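Local coordinates for MarR Like Protein, TVG0766549 (Thermoplasma volcanium, PDB 3LFK) that is of unknown function but, though reported as an archaeal mechanosensitive channel, resembles MarR-like winged helix-turn-helix transcriptional regulators and so may bind DNA, at residues A[52-55]-A[56-60]; A[69-72]-A[73-76]. One frame throughout, in Å; residues are numbered along the deposited sequence.

Contact 1: residues A[52-55]-A[56-60]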
loop_
_atom_site.group_PDB
_atom_site.type_symbol
_atom_site.label_atom_id
_atom_site.label_comp_id
_atom_site.label_asym_id
_atom_site.label_seq_id
_atom_site.Cartn_x
_atom_site.Cartn_y
_atom_site.Cartn_z
ATOM N N ILE A 52 -3.380 11.724 -2.684
ATOM C CA ILE A 52 -2.680 12.831 -2.004
ATOM C C ILE A 52 -1.580 13.520 -2.862
ATOM O O ILE A 52 -0.986 12.898 -3.751
ATOM C CB ILE A 52 -2.054 12.246 -0.701
ATOM C CG1 ILE A 52 -1.521 13.345 0.219
ATOM C CG2 ILE A 52 -0.894 11.339 -1.053
ATOM C CD1 ILE A 52 -1.047 12.800 1.573
ATOM N N PRO A 53 -1.306 14.820 -2.630
ATOM C CA PRO A 53 -0.265 15.518 -3.404
ATOM C C PRO A 53 1.128 14.940 -3.132
ATOM O O PRO A 53 1.437 14.544 -2.000
ATOM C CB PRO A 53 -0.359 16.963 -2.890
ATOM C CG PRO A 53 -1.795 17.100 -2.548
ATOM C CD PRO A 53 -2.097 15.788 -1.841
ATOM N N LEU A 54 1.988 14.905 -4.146
ATOM C CA LEU A 54 3.322 14.363 -3.934
ATOM C C LEU A 54 4.099 15.116 -2.846
ATOM O O LEU A 54 4.823 14.510 -2.064
ATOM C CB LEU A 54 4.124 14.355 -5.246
ATOM C CG LEU A 54 5.573 13.875 -5.146
ATOM C CD1 LEU A 54 5.650 12.362 -4.854
ATOM C CD2 LEU A 54 6.256 14.173 -6.468
ATOM N N TYR A 55 3.930 16.437 -2.754
ATOM C CA TYR A 55 4.688 17.155 -1.740
ATOM C C TYR A 55 4.347 16.700 -0.310
ATOM O O TYR A 55 5.179 16.792 0.580
ATOM C CB TYR A 55 4.529 18.687 -1.917
ATOM C CG TYR A 55 3.237 19.260 -1.417
ATOM C CD1 TYR A 55 3.018 19.446 -0.053
ATOM C CD2 TYR A 55 2.209 19.576 -2.302
ATOM C CE1 TYR A 55 1.799 19.925 0.417
ATOM C CE2 TYR A 55 0.991 20.052 -1.845
ATOM C CZ TYR A 55 0.792 20.222 -0.487
ATOM O OH TYR A 55 -0.420 20.687 -0.039
ATOM N N ARG A 56 3.140 16.196 -0.073
ATOM C CA ARG A 56 2.828 15.728 1.276
ATOM C C ARG A 56 3.603 14.447 1.580
ATOM O O ARG A 56 4.021 14.211 2.715
ATOM C CB ARG A 56 1.323 15.491 1.451
ATOM C CG ARG A 56 0.495 16.777 1.360
ATOM C CD ARG A 56 -0.937 16.581 1.860
ATOM N NE ARG A 56 -0.962 16.084 3.229
ATOM C CZ ARG A 56 -2.048 15.609 3.834
ATOM N NH1 ARG A 56 -3.208 15.575 3.190
ATOM N NH2 ARG A 56 -1.967 15.129 5.066
ATOM N N ILE A 57 3.800 13.615 0.559
ATOM C CA ILE A 57 4.548 12.382 0.753
ATOM C C ILE A 57 5.989 12.707 1.139
ATOM O O ILE A 57 6.562 12.070 2.011
ATOM C CB ILE A 57 4.496 11.529 -0.526
ATOM C CG1 ILE A 57 3.082 10.983 -0.680
ATOM C CG2 ILE A 57 5.529 10.391 -0.471
ATOM C CD1 ILE A 57 2.817 10.371 -2.030
ATOM N N LYS A 58 6.555 13.732 0.515
ATOM C CA LYS A 58 7.924 14.125 0.815
ATOM C C LYS A 58 8.067 14.679 2.211
ATOM O O LYS A 58 9.039 14.397 2.910
ATOM C CB LYS A 58 8.396 15.181 -0.173
ATOM C CG LYS A 58 8.538 14.695 -1.578
ATOM C CD LYS A 58 9.220 15.764 -2.401
ATOM C CE LYS A 58 9.475 15.294 -3.807
ATOM N NZ LYS A 58 10.305 16.279 -4.554
ATOM N N ASN A 59 7.085 15.471 2.617
ATOM C CA ASN A 59 7.125 16.120 3.918
ATOM C C ASN A 59 6.720 15.288 5.118
ATOM O O ASN A 59 7.318 15.400 6.192
ATOM C CB ASN A 59 6.212 17.370 3.931
ATOM C CG ASN A 59 6.605 18.426 2.904
ATOM O OD1 ASN A 59 7.722 18.440 2.384
ATOM N ND2 ASN A 59 5.671 19.337 2.620
ATOM N N GLU A 60 5.729 14.427 4.925
ATOM C CA GLU A 60 5.124 13.728 6.040
ATOM C C GLU A 60 5.370 12.264 6.386
ATOM O O GLU A 60 4.918 11.806 7.435
ATOM C CB GLU A 60 3.617 13.935 5.906
ATOM C CG GLU A 60 3.194 15.396 5.752
ATOM C CD GLU A 60 1.736 15.555 5.361
ATOM O OE1 GLU A 60 0.895 14.750 5.811
ATOM O OE2 GLU A 60 1.424 16.504 4.611
#

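Contact 2: residues A[69-72]-A[73-76]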
loop_
_atom_site.group_PDB
_atom_site.type_symbol
_atom_site.label_atom_id
_atom_site.label_comp_id
_atom_site.label_asym_id
_atom_site.label_seq_id
_atom_site.Cartn_x
_atom_site.Cartn_y
_atom_site.Cartn_z
ATOM N N VAL A 69 10.701 4.816 -2.765
ATOM C CA VAL A 69 9.735 3.875 -2.193
ATOM C C VAL A 69 8.443 3.901 -3.034
ATOM O O VAL A 69 7.877 2.846 -3.377
ATOM C CB VAL A 69 9.398 4.237 -0.725
ATOM C CG1 VAL A 69 8.474 3.174 -0.130
ATOM C CG2 VAL A 69 10.671 4.292 0.116
ATOM N N LEU A 70 7.991 5.099 -3.373
ATOM C CA LEU A 70 6.776 5.258 -4.182
ATOM C C LEU A 70 6.944 4.592 -5.554
ATOM O O LEU A 70 6.012 3.939 -6.022
ATOM C CB LEU A 70 6.455 6.747 -4.368
ATOM C CG LEU A 70 5.224 7.061 -5.236
ATOM C CD1 LEU A 70 3.960 6.383 -4.689
ATOM C CD2 LEU A 70 5.032 8.589 -5.288
ATOM N N LYS A 71 8.103 4.765 -6.196
ATOM C CA LYS A 71 8.312 4.149 -7.503
ATOM C C LYS A 71 8.174 2.642 -7.414
ATOM O O LYS A 71 7.681 2.024 -8.334
ATOM C CB LYS A 71 9.666 4.517 -8.099
ATOM C CG LYS A 71 9.670 5.937 -8.644
ATOM C CD LYS A 71 11.038 6.282 -9.244
ATOM C CE LYS A 71 11.440 7.697 -8.914
ATOM N NZ LYS A 71 12.800 8.009 -9.437
ATOM N N ASN A 72 8.623 2.046 -6.312
ATOM C CA ASN A 72 8.424 0.599 -6.168
ATOM C C ASN A 72 6.922 0.272 -6.094
ATOM O O ASN A 72 6.457 -0.674 -6.728
ATOM C CB ASN A 72 9.154 0.073 -4.920
ATOM C CG ASN A 72 10.619 -0.140 -5.182
ATOM O OD1 ASN A 72 10.982 -0.804 -6.152
ATOM N ND2 ASN A 72 11.471 0.409 -4.332
ATOM N N LEU A 73 6.152 1.043 -5.326
ATOM C CA LEU A 73 4.714 0.788 -5.237
ATOM C C LEU A 73 4.059 0.943 -6.590
ATOM O O LEU A 73 3.101 0.227 -6.887
ATOM C CB LEU A 73 4.038 1.720 -4.228
ATOM C CG LEU A 73 4.524 1.544 -2.792
ATOM C CD1 LEU A 73 3.734 2.508 -1.930
ATOM C CD2 LEU A 73 4.326 0.125 -2.293
ATOM N N MET A 74 4.562 1.877 -7.401
ATOM C CA MET A 74 4.010 2.050 -8.749
ATOM C C MET A 74 4.371 0.858 -9.638
ATOM O O MET A 74 3.502 0.358 -10.376
ATOM C CB MET A 74 4.511 3.362 -9.342
ATOM C CG MET A 74 3.980 4.530 -8.553
ATOM S SD MET A 74 4.722 6.127 -9.163
ATOM C CE MET A 74 6.250 5.861 -9.162
ATOM N N ASP A 75 5.621 0.420 -9.569
ATOM C CA ASP A 75 6.072 -0.721 -10.358
ATOM C C ASP A 75 5.273 -1.979 -9.948
ATOM O O ASP A 75 4.961 -2.809 -10.779
ATOM C CB ASP A 75 7.548 -1.002 -10.121
ATOM C CG ASP A 75 8.462 0.062 -10.697
ATOM O OD1 ASP A 75 7.994 0.960 -11.435
ATOM O OD2 ASP A 75 9.667 -0.009 -10.381
ATOM N N TYR A 76 4.923 -2.101 -8.664
ATOM C CA TYR A 76 4.158 -3.279 -8.219
ATOM C C TYR A 76 2.720 -3.272 -8.710
ATOM O O TYR A 76 2.040 -4.295 -8.669
ATOM C CB TYR A 76 4.070 -3.346 -6.676
ATOM C CG TYR A 76 5.369 -3.458 -5.942
ATOM C CD1 TYR A 76 6.483 -4.040 -6.501
ATOM C CD2 TYR A 76 5.460 -2.988 -4.625
ATOM C CE1 TYR A 76 7.668 -4.165 -5.794
ATOM C CE2 TYR A 76 6.624 -3.107 -3.899
ATOM C CZ TYR A 76 7.733 -3.691 -4.473
ATOM O OH TYR A 76 8.895 -3.818 -3.755
HETATM O O HOH W 1 11.409 0.469 -8.614
#

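Contact 1: residues A[52-55]-A[56-60]
The guanidinium of Arg56 carries Ile52 CD1 on one face, the methyl standing 3.6 Å above the plane and to one side of the group's centre, while the carboxylate of Glu60 meets the same group at its edge. That edge is gripped side-on with two nitrogens: Arg56 NE reaches Glu60 OE2 at 2.8 Å with an N-H...O angle of 168°, and NH2 reaches OE1 at 3.0 Å. Both oxygens lie close to the guanidinium plane, so the salt bridge restrains its rotation over Ile52. A bend in the arginine chain (chi3 57°) turns the group forward along its helix toward Glu60.

At the edge of the Tyr55 ring sits Asn59 ND2, 3.8 Å from CD1. Tyr55 CG is turned between its own backbone N and carbonyl carbon (chi1 78°), an unusual choice on a helix, which brings the ring beside the next residue; CE1 lies 3.5 Å from Arg56 CG. Deeper in, the branch methyl Ile52 CG2 packs 4.0 Å from Ile57 CD1, and both isoleucines continue onto Leu45 of helix 36-47.

Pro53 occupies the N-cap. Its carbonyl O receives Arg56 N at 3.1 Å, the donor lying well above the carbonyl plane, an i to i+3 bond that closes the first turn. Regular i to i+4 bonding then follows, from Lys58 N to Leu54 O (3.2 Å) and from Asn59 N to Tyr55 O. Strand 51-53 leads here into helix 54-60, the first of the helix-turn-helix, the place the short strand takes in a winged-helix domain.

Contact 2: residues A[69-72]-A[73-76]
Asn72 and Asp75 are joined through one water, which donates to Asn72 OD1 at 2.8 Å and, at a rather short 2.5 Å, to Asp75 OD2. Asp75 OD2 also accepts from the backbone N of Ala8, so this one carboxylate oxygen accepts from both the water and the N-terminal segment.

Four backbone bonds keep the turn regular. Asp75 N to Lys71 O is 2.9 Å with an N-H...O angle of 162°, and Met74 N to Leu70 O is equally short. Asn72 O has a double environment: Tyr76 N donates to it at 2.9 Å, and the Tyr76 ring turns a face to it, the oxygen standing 3.1 Å above the ring plane, nearer its perimeter than its centre. With Tyr76 CG anti to its own carbonyl carbon (chi1 -61°), the ring folds back along the preceding turn, bringing CZ to 4.0 Å from Asn72 CB. Its hydroxyl bonds to Glu38 of helix 36-47, and Lys11 makes a cation-pi contact with the ring.

Farther round the helix, Met74 SD lies 4.1 Å from Leu70 CG, the two side chains slanting across one another, and Met74 CG sits 3.3 Å from Leu70 O. Val69 and Leu73, one turn apart, both rest on Leu41. This pattern, a helix packed on helix 36-47 along one side and polar along another, fits the second helix of a helix-turn-helix, probably the recognition helix as in MarR relatives.

In the fold
From the N terminus, the chain passes helix 36-47 and enters strand 51-53, whose end opens contact 1 before giving way to helix 54-60. Contact 2 follows in series inside helix 66-76. Each is a local turn made by adjoining segments, so neither encloses a long loop, and they neither nest nor cross. Their centres are 15 Å apart, yet Leu54 CD1 touches Leu70 CD2 at 3.8 Å, packing the two successive helices together, and Lys58 forms a salt bridge to Glu67. Contact 1 ties the first of these helices to strand 87-92; contact 2 ties the second to the N-terminal segment. Both lean on helix 36-47, completing the three-helix core of the winged-helix fold.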